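Local coordinates for lectin (Cicer arietinum, PDB 3S18), which agglutinates red blood cells as a seed albumin with the hemopexin fold, a four-bladed beta-propeller, probably by recognising complex sugars, at residues Val27-Ala32 with Trp217-Gly222; Ala122-Thr127 with Asp174-Ser179; Asp138-Ile143 with Leu150-Ser155; Phe161-Gly166 with Ser202-Met207. One frame throughout, in Å; residues are numbered along the deposited sequence.

Read from the N terminus, the chain first enters contact 1, where Val27-Ala32, at the end of a strand of the first sheet, meets Trp217-Gly222 near the C terminus; this closure encloses the other three. Contact 2 sets Ala122-Thr127 beside Asp174-Ser179 and so brings together the innermost strands of the last two blades near the propeller axis. Nested within its loop, contact 3 pairs the outer hairpin of one blade. Contact 4 opens after contact 3 has closed and crosses contact 2, joining the connection between these two blades to the outer edge of the last. Phe161 of contact 4 packs on both Phe124 and Tyr140, while Phe177 of contact 2 meets Tyr31 and Trp217 of contact 1.

Contact 1: Val27-Ala32 with Trp217-Gly222; sequences VLLDYA and WPSLRG
Leu29 reaches from its strand onto the short turn that holds Trp217, Ser219 and Leu220, and its two methyl branches divide that surface between them. Its CB is directed at the turn, and CG comes within 4.0 Å of Ser219 OG. From there CD1 goes one way, lying 3.5 Å from Ser219 OG and 4.3 Å from Leu220 CD2. The other branch, CD2, meets the six-membered ring of the indole from the side: it lies in the ring plane, 3.7 Å from Trp217 CE3. Tyr31 meets the same six-membered ring obliquely, its CB 3.5 Å from Trp217 CZ3. With CG set between the backbone N and the carbonyl carbon (chi1 63°), the tyrosine ring then leads away from the turn, and its OH bonds to the backbone N of His180. Ser219 OG, although pressed by leucine carbons, is satisfied by Asp38. Here apolar side chains join the first sheet to the C-terminal end of the chain. Strand 25-30 belongs to that sheet, flanked by strands 17-22 and 39-41, whereas Trp217, just after helix 213-216, also packs edge-to-face with Tyr186, Phe188 and Tyr193 of the last.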
loop_
_atom_site.group_PDB
_atom_site.type_symbol
_atom_site.label_atom_id
_atom_site.label_comp_id
_atom_site.label_asym_id
_atom_site.label_seq_id
_atom_site.Cartn_x
_atom_site.Cartn_y
_atom_site.Cartn_z
ATOM N N VAL A 27 20.578 -4.302 -5.332
ATOM C CA VAL A 27 21.777 -4.700 -6.062
ATOM C C VAL A 27 21.647 -6.164 -6.432
ATOM O O VAL A 27 21.070 -6.956 -5.688
ATOM C CB VAL A 27 23.114 -4.476 -5.259
ATOM C CG1 VAL A 27 23.326 -3.013 -4.914
ATOM C CG2 VAL A 27 23.168 -5.312 -4.008
ATOM N N LEU A 28 22.157 -6.525 -7.594
ATOM C CA LEU A 28 22.276 -7.927 -7.955
ATOM C C LEU A 28 23.725 -8.342 -7.760
ATOM O O LEU A 28 24.640 -7.743 -8.331
ATOM C CB LEU A 28 21.826 -8.166 -9.393
ATOM C CG LEU A 28 22.207 -9.506 -10.049
ATOM C CD1 LEU A 28 21.610 -10.704 -9.301
ATOM C CD2 LEU A 28 21.801 -9.518 -11.529
ATOM N N LEU A 29 23.924 -9.370 -6.953
ATOM C CA LEU A 29 25.255 -9.777 -6.527
ATOM C C LEU A 29 25.596 -11.182 -7.005
ATOM O O LEU A 29 24.740 -12.065 -7.012
ATOM C CB LEU A 29 25.305 -9.749 -4.992
ATOM C CG LEU A 29 26.606 -9.367 -4.294
ATOM C CD1 LEU A 29 26.893 -7.887 -4.491
ATOM C CD2 LEU A 29 26.525 -9.682 -2.831
ATOM N N ASP A 30 26.840 -11.381 -7.430
ATOM C CA ASP A 30 27.409 -12.715 -7.415
ATOM C C ASP A 30 28.079 -12.827 -6.054
ATOM O O ASP A 30 29.130 -12.243 -5.828
ATOM C CB ASP A 30 28.426 -12.925 -8.529
ATOM C CG ASP A 30 29.041 -14.315 -8.496
ATOM O OD1 ASP A 30 29.132 -14.935 -7.410
ATOM O OD2 ASP A 30 29.433 -14.801 -9.565
ATOM N N TYR A 31 27.453 -13.556 -5.140
ATOM C CA TYR A 31 27.908 -13.578 -3.762
ATOM C C TYR A 31 28.964 -14.643 -3.511
ATOM O O TYR A 31 29.435 -14.789 -2.387
ATOM C CB TYR A 31 26.731 -13.721 -2.796
ATOM C CG TYR A 31 25.948 -15.010 -2.921
ATOM C CD1 TYR A 31 24.891 -15.129 -3.826
ATOM C CD2 TYR A 31 26.242 -16.103 -2.112
ATOM C CE1 TYR A 31 24.164 -16.306 -3.929
ATOM C CE2 TYR A 31 25.516 -17.287 -2.206
ATOM C CZ TYR A 31 24.486 -17.385 -3.115
ATOM O OH TYR A 31 23.778 -18.559 -3.203
ATOM N N ALA A 32 29.316 -15.381 -4.562
ATOM C CA ALA A 32 30.393 -16.373 -4.526
ATOM C C ALA A 32 30.610 -16.976 -3.131
ATOM O O ALA A 32 31.493 -16.540 -2.392
ATOM C CB ALA A 32 31.691 -15.769 -5.082
ATOM N N TRP A 217 32.187 -9.449 2.685
ATOM C CA TRP A 217 31.521 -9.086 1.435
ATOM C C TRP A 217 32.131 -7.782 0.902
ATOM O O TRP A 217 31.458 -6.749 0.878
ATOM C CB TRP A 217 30.013 -8.899 1.659
ATOM C CG TRP A 217 29.304 -10.077 2.295
ATOM C CD1 TRP A 217 29.483 -10.563 3.564
ATOM C CD2 TRP A 217 28.286 -10.890 1.698
ATOM N NE1 TRP A 217 28.658 -11.640 3.782
ATOM C CE2 TRP A 217 27.908 -11.859 2.657
ATOM C CE3 TRP A 217 27.663 -10.900 0.445
ATOM C CZ2 TRP A 217 26.932 -12.830 2.399
ATOM C CZ3 TRP A 217 26.688 -11.863 0.193
ATOM C CH2 TRP A 217 26.336 -12.814 1.166
ATOM N N PRO A 218 33.408 -7.823 0.462
ATOM C CA PRO A 218 34.080 -6.592 0.044
ATOM C C PRO A 218 33.300 -5.825 -1.018
ATOM O O PRO A 218 33.309 -4.602 -1.008
ATOM C CB PRO A 218 35.420 -7.094 -0.518
ATOM C CG PRO A 218 35.195 -8.543 -0.818
ATOM C CD PRO A 218 34.271 -8.999 0.254
ATOM N N SER A 219 32.608 -6.548 -1.899
ATOM C CA SER A 219 31.803 -5.945 -2.960
ATOM C C SER A 219 30.777 -4.931 -2.442
ATOM O O SER A 219 30.319 -4.071 -3.190
ATOM C CB SER A 219 31.083 -7.035 -3.763
ATOM O OG SER A 219 30.017 -7.606 -3.020
ATOM N N LEU A 220 30.416 -5.046 -1.168
ATOM C CA LEU A 220 29.421 -4.160 -0.576
ATOM C C LEU A 220 29.997 -2.880 0.049
ATOM O O LEU A 220 29.244 -2.070 0.582
ATOM C CB LEU A 220 28.543 -4.927 0.425
ATOM C CG LEU A 220 27.578 -5.952 -0.204
ATOM C CD1 LEU A 220 26.861 -6.781 0.847
ATOM C CD2 LEU A 220 26.559 -5.286 -1.110
ATOM N N ARG A 221 31.318 -2.689 -0.049
ATOM C CA ARG A 221 32.000 -1.557 0.617
ATOM C C ARG A 221 31.368 -0.175 0.354
ATOM O O ARG A 221 30.954 0.511 1.297
ATOM C CB ARG A 221 33.512 -1.527 0.314
ATOM C CG ARG A 221 34.327 -0.667 1.300
ATOM C CD ARG A 221 35.191 0.362 0.566
ATOM N NE ARG A 221 36.541 -0.117 0.251
ATOM C CZ ARG A 221 37.330 0.402 -0.698
ATOM N NH1 ARG A 221 36.905 1.414 -1.454
ATOM N NH2 ARG A 221 38.546 -0.101 -0.903
ATOM N N GLY A 222 31.283 0.228 -0.909
ATOM C CA GLY A 222 30.725 1.542 -1.233
ATOM C C GLY A 222 29.209 1.614 -1.291
ATOM O O GLY A 222 28.647 2.595 -1.798
#

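Contact 2: Ala122-Thr127 with Asp174-Ser179; sequences AAFRST and DSAFAS. With CA (calcium ion), chain D.
Ala122 presses its CB against the backbone of the neighbouring strand, 3.5 Å from Ser175 CA. The two strands run almost exactly parallel, 2° apart with their axes 5.1 Å from each other, yet they are not joined as partners in one sheet. At Ala123 the carbonyl O lies 3.2 Å from Ala176 O, two acceptors side by side rather than a donor and an acceptor, while its CB turns away. At Phe124 the CB lies 3.7 Å from Ala178 N. A chi1 of 70° swings the ring off the partner backbone, although its CD1 still touches Ala176 CB at 4.2 Å and its other flank approaches Ala178. Arg125 closes the row through its backbone, with its O 3.2 Å from Ala178 CB; its guanidinium departs to a salt bridge with Glu71. The alanines on both strands are consistent with so close an approach. At the start of 174-179, a classic beta bulge places Asp174 and Ser175 both opposite Phe188, and Asp174 O binds the calcium ion at 2.4 Å. Two waters and the carbonyl oxygens of Asn7, Asp65 and Asp121 also bind it, so the ion gathers one backbone oxygen from the start of each blade. Around the pair, strand 66-69 packs on Ala123, strand 6-11 touches Phe177 and Ala178, and strand 184-189 extends the sheet behind 175-178.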
loop_
_atom_site.group_PDB
_atom_site.type_symbol
_atom_site.label_atom_id
_atom_site.label_comp_id
_atom_site.label_asym_id
_atom_site.label_seq_id
_atom_site.Cartn_x
_atom_site.Cartn_y
_atom_site.Cartn_z
ATOM N N ALA A 122 11.984 -10.831 7.701
ATOM C CA ALA A 122 12.891 -11.564 6.812
ATOM C C ALA A 122 12.276 -12.904 6.558
ATOM O O ALA A 122 11.335 -13.311 7.275
ATOM C CB ALA A 122 14.260 -11.763 7.467
ATOM N N ALA A 123 12.792 -13.581 5.535
ATOM C CA ALA A 123 12.335 -14.913 5.183
ATOM C C ALA A 123 13.400 -15.612 4.362
ATOM O O ALA A 123 14.210 -14.967 3.692
ATOM C CB ALA A 123 11.028 -14.845 4.387
ATOM N N PHE A 124 13.417 -16.936 4.406
ATOM C CA PHE A 124 14.183 -17.667 3.395
ATOM C C PHE A 124 13.513 -18.963 2.986
ATOM O O PHE A 124 12.760 -19.556 3.765
ATOM C CB PHE A 124 15.666 -17.829 3.789
ATOM C CG PHE A 124 15.910 -18.769 4.939
ATOM C CD1 PHE A 124 15.947 -18.293 6.251
ATOM C CD2 PHE A 124 16.119 -20.137 4.708
ATOM C CE1 PHE A 124 16.177 -19.174 7.323
ATOM C CE2 PHE A 124 16.355 -21.009 5.753
ATOM C CZ PHE A 124 16.388 -20.530 7.073
ATOM N N ARG A 125 13.808 -19.382 1.752
ATOM C CA ARG A 125 13.299 -20.601 1.151
ATOM C C ARG A 125 14.032 -21.834 1.674
ATOM O O ARG A 125 15.258 -21.933 1.567
ATOM C CB ARG A 125 13.449 -20.526 -0.378
ATOM C CG ARG A 125 13.005 -21.802 -1.149
ATOM C CD ARG A 125 11.476 -21.851 -1.327
ATOM N NE ARG A 125 11.066 -22.731 -2.419
ATOM C CZ ARG A 125 10.881 -24.048 -2.305
ATOM N NH1 ARG A 125 11.068 -24.656 -1.146
ATOM N NH2 ARG A 125 10.512 -24.762 -3.358
ATOM N N SER A 126 13.261 -22.777 2.215
ATOM C CA SER A 126 13.790 -24.080 2.597
ATOM C C SER A 126 14.125 -24.997 1.405
ATOM O O SER A 126 13.632 -24.808 0.292
ATOM C CB SER A 126 12.793 -24.779 3.533
ATOM O OG SER A 126 13.231 -26.087 3.835
ATOM N N THR A 127 14.941 -26.014 1.657
ATOM C CA THR A 127 15.228 -27.066 0.667
ATOM C C THR A 127 14.118 -28.126 0.611
ATOM O O THR A 127 14.112 -28.986 -0.271
ATOM C CB THR A 127 16.507 -27.810 1.039
ATOM O OG1 THR A 127 16.432 -28.185 2.424
ATOM C CG2 THR A 127 17.733 -26.937 0.823
ATOM N N ASP A 174 17.067 -8.783 10.189
ATOM C CA ASP A 174 16.630 -7.757 9.248
ATOM C C ASP A 174 16.378 -8.282 7.835
ATOM O O ASP A 174 15.532 -7.763 7.118
ATOM C CB ASP A 174 17.631 -6.587 9.215
ATOM C CG ASP A 174 17.515 -5.672 10.427
ATOM O OD1 ASP A 174 16.476 -5.775 11.111
ATOM O OD2 ASP A 174 18.451 -4.842 10.696
ATOM N N SER A 175 17.127 -9.297 7.430
ATOM C CA SER A 175 16.943 -9.884 6.103
ATOM C C SER A 175 17.637 -11.214 6.042
ATOM O O SER A 175 18.435 -11.516 6.914
ATOM C CB SER A 175 17.494 -8.985 5.023
ATOM O OG SER A 175 18.837 -8.672 5.329
ATOM N N ALA A 176 17.318 -11.995 5.008
ATOM C CA ALA A 176 17.874 -13.336 4.819
ATOM C C ALA A 176 17.649 -13.815 3.397
ATOM O O ALA A 176 16.735 -13.337 2.701
ATOM C CB ALA A 176 17.231 -14.337 5.805
ATOM N N PHE A 177 18.479 -14.762 2.980
ATOM C CA PHE A 177 18.204 -15.591 1.803
ATOM C C PHE A 177 18.890 -16.965 1.901
ATOM O O PHE A 177 19.890 -17.107 2.596
ATOM C CB PHE A 177 18.568 -14.868 0.498
ATOM C CG PHE A 177 20.050 -14.629 0.299
ATOM C CD1 PHE A 177 20.668 -13.505 0.836
ATOM C CD2 PHE A 177 20.807 -15.495 -0.468
ATOM C CE1 PHE A 177 22.027 -13.254 0.630
ATOM C CE2 PHE A 177 22.173 -15.264 -0.673
ATOM C CZ PHE A 177 22.784 -14.138 -0.123
ATOM N N ALA A 178 18.323 -17.966 1.230
ATOM C CA ALA A 178 18.936 -19.298 1.126
ATOM C C ALA A 178 20.105 -19.280 0.155
ATOM O O ALA A 178 20.076 -18.596 -0.873
ATOM C CB ALA A 178 17.916 -20.330 0.677
ATOM N N SER A 179 21.141 -20.039 0.481
ATOM C CA SER A 179 22.266 -20.175 -0.419
ATOM C C SER A 179 21.956 -21.204 -1.516
ATOM O O SER A 179 21.021 -22.003 -1.393
ATOM C CB SER A 179 23.508 -20.599 0.357
ATOM O OG SER A 179 24.557 -20.893 -0.547
HETATM CA CA CA D . 13.493 -6.597 6.533
HETATM O O HOH W 1 13.632 -5.630 8.545
HETATM O O HOH W 2 11.416 -5.691 7.253
#

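Contact 3: Asp138-Ile143 with Leu150-Ser155; sequences DKYARI and LVQNKS. With SO4 (sulfate ion), chain C.
Tyr140 and Ser155 hold one end of this hairpin by a reciprocal backbone pair: Tyr140 N gives a nearly straight bond to Ser155 O at 2.8 Å, and Ser155 N returns a longer one to Tyr140 O at 3.3 Å. Further along, Val151 N binds Arg142 O at 3.0 Å; the register slips by two residues between the two pairings, where the second segment loops out, and Gln152 lies in that loop. Its OE1 accepts from Arg142 NH1 at 3.1 Å, lying in the guanidinium plane, although the nitrogen stands 42° above the plane of the amide. The arginine reaches there as an extended chain, with CG anti to the backbone N (chi1 -179°), and its NE pairs with Glu131. Gln152 NE2 donates to sulfate O4 at 3.0 Å and also to a water, which sits over the Tyr140 ring and bridges to Tyr140 O and Asn153 O. Tyr140 OH donates to the same O4, and Tyr133 OH is also hydrogen-bonded to the ion. Val151 CG1 lies over the guanidinium face opposite the sulfate, toward its rim. On the other side of the strand, Leu150 CD1 packs 3.8 Å from Ile143 CG2 and 3.9 Å from Ala141 CB. Both N-H groups and the oxygen of Gln152 are engaged, which probably settles the orientation of its amide in this crystal. The ion probably came from the crystallisation liquor, but the site is consistent with a surface suited to anions.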
loop_
_atom_site.group_PDB
_atom_site.type_symbol
_atom_site.label_atom_id
_atom_site.label_comp_id
_atom_site.label_asym_id
_atom_site.label_seq_id
_atom_site.Cartn_x
_atom_site.Cartn_y
_atom_site.Cartn_z
ATOM N N ASP A 138 11.080 -11.663 17.648
ATOM C CA ASP A 138 11.782 -12.848 18.150
ATOM C C ASP A 138 11.091 -14.186 17.802
ATOM O O ASP A 138 11.393 -15.215 18.416
ATOM C CB ASP A 138 11.984 -12.742 19.666
ATOM C CG ASP A 138 10.679 -12.594 20.420
ATOM O OD1 ASP A 138 9.600 -12.501 19.782
ATOM O OD2 ASP A 138 10.727 -12.554 21.656
ATOM N N LYS A 139 10.194 -14.159 16.812
ATOM C CA LYS A 139 9.409 -15.321 16.412
ATOM C C LYS A 139 9.723 -15.759 14.996
ATOM O O LYS A 139 10.203 -14.969 14.150
ATOM C CB LYS A 139 7.900 -15.012 16.476
ATOM C CG LYS A 139 7.377 -14.519 17.821
ATOM C CD LYS A 139 7.396 -15.640 18.854
ATOM C CE LYS A 139 7.086 -15.107 20.239
ATOM N NZ LYS A 139 8.040 -15.692 21.209
ATOM N N TYR A 140 9.430 -17.025 14.727
ATOM C CA TYR A 140 9.467 -17.503 13.358
ATOM C C TYR A 140 8.271 -18.388 13.025
ATOM O O TYR A 140 7.724 -19.074 13.882
ATOM C CB TYR A 140 10.809 -18.195 13.027
ATOM C CG TYR A 140 10.898 -19.658 13.413
ATOM C CD1 TYR A 140 10.997 -20.050 14.754
ATOM C CD2 TYR A 140 10.909 -20.654 12.436
ATOM C CE1 TYR A 140 11.087 -21.404 15.100
ATOM C CE2 TYR A 140 11.006 -22.000 12.779
ATOM C CZ TYR A 140 11.091 -22.363 14.107
ATOM O OH TYR A 140 11.143 -23.701 14.435
ATOM N N ALA A 141 7.908 -18.369 11.749
ATOM C CA ALA A 141 6.916 -19.268 11.206
ATOM C C ALA A 141 7.537 -20.137 10.123
ATOM O O ALA A 141 8.524 -19.768 9.496
ATOM C CB ALA A 141 5.742 -18.488 10.648
ATOM N N ARG A 142 6.931 -21.298 9.917
ATOM C CA ARG A 142 7.336 -22.240 8.911
ATOM C C ARG A 142 6.066 -22.554 8.129
ATOM O O ARG A 142 5.090 -23.052 8.706
ATOM C CB ARG A 142 7.851 -23.499 9.601
ATOM C CG ARG A 142 8.343 -24.588 8.663
ATOM C CD ARG A 142 8.548 -25.846 9.475
ATOM N NE ARG A 142 8.910 -26.956 8.613
ATOM C CZ ARG A 142 9.116 -28.202 9.033
ATOM N NH1 ARG A 142 9.002 -28.511 10.322
ATOM N NH2 ARG A 142 9.444 -29.133 8.155
ATOM N N ILE A 143 6.067 -22.230 6.836
ATOM C CA ILE A 143 4.855 -22.368 6.018
ATOM C C ILE A 143 5.112 -23.184 4.760
ATOM O O ILE A 143 6.265 -23.465 4.420
ATOM C CB ILE A 143 4.245 -20.993 5.608
ATOM C CG1 ILE A 143 5.081 -20.323 4.504
ATOM C CG2 ILE A 143 4.046 -20.084 6.849
ATOM C CD1 ILE A 143 4.400 -19.119 3.821
ATOM N N LEU A 150 0.203 -23.167 7.651
ATOM C CA LEU A 150 1.223 -23.115 8.671
ATOM C C LEU A 150 1.540 -24.557 9.028
ATOM O O LEU A 150 0.638 -25.296 9.398
ATOM C CB LEU A 150 0.657 -22.351 9.870
ATOM C CG LEU A 150 1.504 -21.580 10.872
ATOM C CD1 LEU A 150 2.429 -20.559 10.244
ATOM C CD2 LEU A 150 0.551 -20.916 11.873
ATOM N N VAL A 151 2.803 -24.966 8.864
ATOM C CA VAL A 151 3.237 -26.335 9.190
ATOM C C VAL A 151 3.227 -26.645 10.702
ATOM O O VAL A 151 2.912 -27.767 11.115
ATOM C CB VAL A 151 4.630 -26.655 8.584
ATOM C CG1 VAL A 151 5.104 -28.066 9.009
ATOM C CG2 VAL A 151 4.592 -26.534 7.031
ATOM N N GLN A 152 3.567 -25.651 11.521
ATOM C CA GLN A 152 3.641 -25.833 12.974
ATOM C C GLN A 152 3.286 -24.530 13.701
ATOM O O GLN A 152 3.152 -23.484 13.070
ATOM C CB GLN A 152 5.062 -26.253 13.330
ATOM C CG GLN A 152 6.086 -25.203 12.914
ATOM C CD GLN A 152 7.489 -25.736 12.903
ATOM O OE1 GLN A 152 7.717 -26.932 12.675
ATOM N NE2 GLN A 152 8.455 -24.847 13.135
ATOM N N ASN A 153 3.142 -24.584 15.023
ATOM C CA ASN A 153 2.916 -23.368 15.814
ATOM C C ASN A 153 4.057 -22.364 15.620
ATOM O O ASN A 153 5.221 -22.742 15.483
ATOM C CB ASN A 153 2.817 -23.681 17.312
ATOM C CG ASN A 153 1.556 -24.431 17.692
ATOM O OD1 ASN A 153 0.515 -24.346 17.023
ATOM N ND2 ASN A 153 1.642 -25.174 18.793
ATOM N N LYS A 154 3.724 -21.081 15.619
ATOM C CA LYS A 154 4.751 -20.060 15.597
ATOM C C LYS A 154 5.496 -20.155 16.919
ATOM O O LYS A 154 4.888 -20.363 17.963
ATOM C CB LYS A 154 4.128 -18.681 15.412
ATOM C CG LYS A 154 3.620 -18.450 13.974
ATOM C CD LYS A 154 2.720 -17.254 13.942
ATOM C CE LYS A 154 1.345 -17.624 13.518
ATOM N NZ LYS A 154 1.288 -17.726 12.015
ATOM N N SER A 155 6.813 -20.060 16.869
ATOM C CA SER A 155 7.549 -20.114 18.104
ATOM C C SER A 155 8.797 -19.252 18.053
ATOM O O SER A 155 9.086 -18.588 17.060
ATOM C CB SER A 155 7.853 -21.566 18.526
ATOM O OG SER A 155 8.769 -22.173 17.638
HETATM S S SO4 C . 12.529 -26.045 12.058
HETATM O O1 SO4 C . 13.552 -25.048 11.794
HETATM O O2 SO4 C . 12.290 -26.807 10.860
HETATM O O3 SO4 C . 13.110 -26.831 13.125
HETATM O O4 SO4 C . 11.315 -25.468 12.619
HETATM O O HOH W 3 7.493 -22.088 14.002
#

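Contact 4: Phe161-Gly166 with Ser202-Met207; sequences FPCLRG and STNDIM
Cys163 and Asp205 bring the two backbones nearest, their CA atoms 5.2 Å apart. The first segment leaves helix 157-160 at Phe161 and winds into a 3-10 turn, in which Leu164 N bonds to Phe161 O at 3.1 Å. The second turns at Thr203, where phi is positive (73°), before entering the edge strand 205-212. The turn rests against the strand without backbone bonds between them. At the centre lies Asn204, whose chi1 of 69° brings the amide toward the turn. Asn204 ND2 then comes 3.0 Å from Cys163 SG, a tight approach, with Asn204 OD1 only slightly farther, 3.4 Å from the same sulfur. The nitrogen also meets the edge of an aromatic ring, 3.8 Å from Phe161 CD1, ring and amide planes being 55° apart. On the oxygen side, Pro162 CD lies 3.9 Å from Asn204 OD1. Past the amide, Ile206 continues the row: its CD1 approaches Cys163 O at 3.4 Å and touches Leu164 CD2 at 4.1 Å, the two side chains crossing at about a right angle. Phe161 itself turns inward, packing on Ile196 and edge-to-face with Tyr140. The example shows a turn between two blades seated on the outer strand of the later one. Its chemistry is mixed: a polar amide nestles among sulfur, proline and aromatic edge, while leucine and isoleucine add apolar packing, so fit rather than directed bonding joins the segments.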
loop_
_atom_site.group_PDB
_atom_site.type_symbol
_atom_site.label_atom_id
_atom_site.label_comp_id
_atom_site.label_asym_id
_atom_site.label_seq_id
_atom_site.Cartn_x
_atom_site.Cartn_y
_atom_site.Cartn_z
ATOM N N PHE A 161 16.021 -22.601 16.033
ATOM C CA PHE A 161 17.401 -22.371 15.639
ATOM C C PHE A 161 18.305 -22.237 16.881
ATOM O O PHE A 161 18.745 -21.130 17.214
ATOM C CB PHE A 161 17.491 -21.134 14.735
ATOM C CG PHE A 161 16.745 -21.277 13.433
ATOM C CD1 PHE A 161 17.375 -21.796 12.311
ATOM C CD2 PHE A 161 15.409 -20.879 13.331
ATOM C CE1 PHE A 161 16.682 -21.934 11.097
ATOM C CE2 PHE A 161 14.705 -21.011 12.134
ATOM C CZ PHE A 161 15.337 -21.537 11.011
ATOM N N PRO A 162 18.559 -23.363 17.587
ATOM C CA PRO A 162 19.355 -23.288 18.823
ATOM C C PRO A 162 20.727 -22.606 18.678
ATOM O O PRO A 162 21.208 -22.038 19.655
ATOM C CB PRO A 162 19.506 -24.755 19.267
ATOM C CG PRO A 162 18.783 -25.601 18.243
ATOM C CD PRO A 162 17.937 -24.690 17.407
ATOM N N CYS A 163 21.315 -22.631 17.476
ATOM C CA CYS A 163 22.657 -22.052 17.221
ATOM C C CYS A 163 22.730 -20.524 17.344
ATOM O O CYS A 163 23.819 -19.962 17.451
ATOM C CB CYS A 163 23.221 -22.498 15.856
ATOM S SG CYS A 163 22.300 -21.902 14.387
ATOM N N LEU A 164 21.574 -19.863 17.334
ATOM C CA LEU A 164 21.522 -18.411 17.464
ATOM C C LEU A 164 21.352 -17.928 18.908
ATOM O O LEU A 164 21.338 -16.725 19.149
ATOM C CB LEU A 164 20.423 -17.810 16.567
ATOM C CG LEU A 164 20.408 -18.112 15.062
ATOM C CD1 LEU A 164 19.184 -17.502 14.413
ATOM C CD2 LEU A 164 21.669 -17.645 14.369
ATOM N N ARG A 165 21.210 -18.858 19.853
ATOM C CA ARG A 165 21.165 -18.530 21.282
ATOM C C ARG A 165 22.441 -17.804 21.709
ATOM O O ARG A 165 23.555 -18.287 21.480
ATOM C CB ARG A 165 20.986 -19.793 22.139
ATOM C CG ARG A 165 19.619 -20.464 22.010
ATOM C CD ARG A 165 19.462 -21.715 22.908
ATOM N NE ARG A 165 20.426 -22.768 22.568
ATOM C CZ ARG A 165 20.346 -24.039 22.963
ATOM N NH1 ARG A 165 19.334 -24.454 23.721
ATOM N NH2 ARG A 165 21.289 -24.900 22.590
ATOM N N GLY A 166 22.265 -16.636 22.315
ATOM C CA GLY A 166 23.388 -15.822 22.772
ATOM C C GLY A 166 23.983 -14.874 21.746
ATOM O O GLY A 166 24.968 -14.188 22.041
ATOM N N SER A 202 15.547 -30.436 13.595
ATOM C CA SER A 202 16.338 -29.615 14.557
ATOM C C SER A 202 17.815 -30.039 14.735
ATOM O O SER A 202 18.245 -31.072 14.209
ATOM C CB SER A 202 15.648 -29.518 15.930
ATOM O OG SER A 202 16.239 -28.498 16.727
ATOM N N THR A 203 18.562 -29.232 15.501
ATOM C CA THR A 203 20.032 -29.350 15.713
ATOM C C THR A 203 20.882 -28.927 14.489
ATOM O O THR A 203 20.987 -29.665 13.499
ATOM C CB THR A 203 20.512 -30.743 16.294
ATOM O OG1 THR A 203 20.619 -31.715 15.243
ATOM C CG2 THR A 203 19.582 -31.257 17.408
ATOM N N ASN A 204 21.499 -27.744 14.597
ATOM C CA ASN A 204 22.240 -27.095 13.503
ATOM C C ASN A 204 23.515 -26.359 13.979
ATOM O O ASN A 204 23.991 -26.618 15.091
ATOM C CB ASN A 204 21.300 -26.138 12.760
ATOM C CG ASN A 204 20.899 -24.916 13.598
ATOM O OD1 ASN A 204 20.921 -24.939 14.835
ATOM N ND2 ASN A 204 20.526 -23.842 12.912
ATOM N N ASP A 205 24.063 -25.458 13.147
ATOM C CA ASP A 205 25.275 -24.668 13.502
ATOM C C ASP A 205 25.575 -23.428 12.631
ATOM O O ASP A 205 25.191 -23.369 11.461
ATOM C CB ASP A 205 26.526 -25.564 13.560
ATOM C CG ASP A 205 26.993 -26.023 12.184
ATOM O OD1 ASP A 205 26.767 -27.206 11.844
ATOM O OD2 ASP A 205 27.593 -25.207 11.447
ATOM N N ILE A 206 26.280 -22.456 13.218
ATOM C CA ILE A 206 26.791 -21.284 12.491
ATOM C C ILE A 206 28.202 -21.584 11.982
ATOM O O ILE A 206 29.109 -21.861 12.777
ATOM C CB ILE A 206 26.864 -19.994 13.373
ATOM C CG1 ILE A 206 25.519 -19.654 14.018
ATOM C CG2 ILE A 206 27.347 -18.801 12.545
ATOM C CD1 ILE A 206 25.593 -18.482 14.991
ATOM N N MET A 207 28.388 -21.520 10.663
ATOM C CA MET A 207 29.719 -21.694 10.081
ATOM C C MET A 207 30.546 -20.397 10.124
ATOM O O MET A 207 30.451 -19.542 9.231
ATOM C CB MET A 207 29.659 -22.299 8.664
ATOM C CG MET A 207 31.042 -22.708 8.097
ATOM S SD MET A 207 32.068 -23.709 9.223
ATOM C CE MET A 207 33.732 -23.336 8.646
#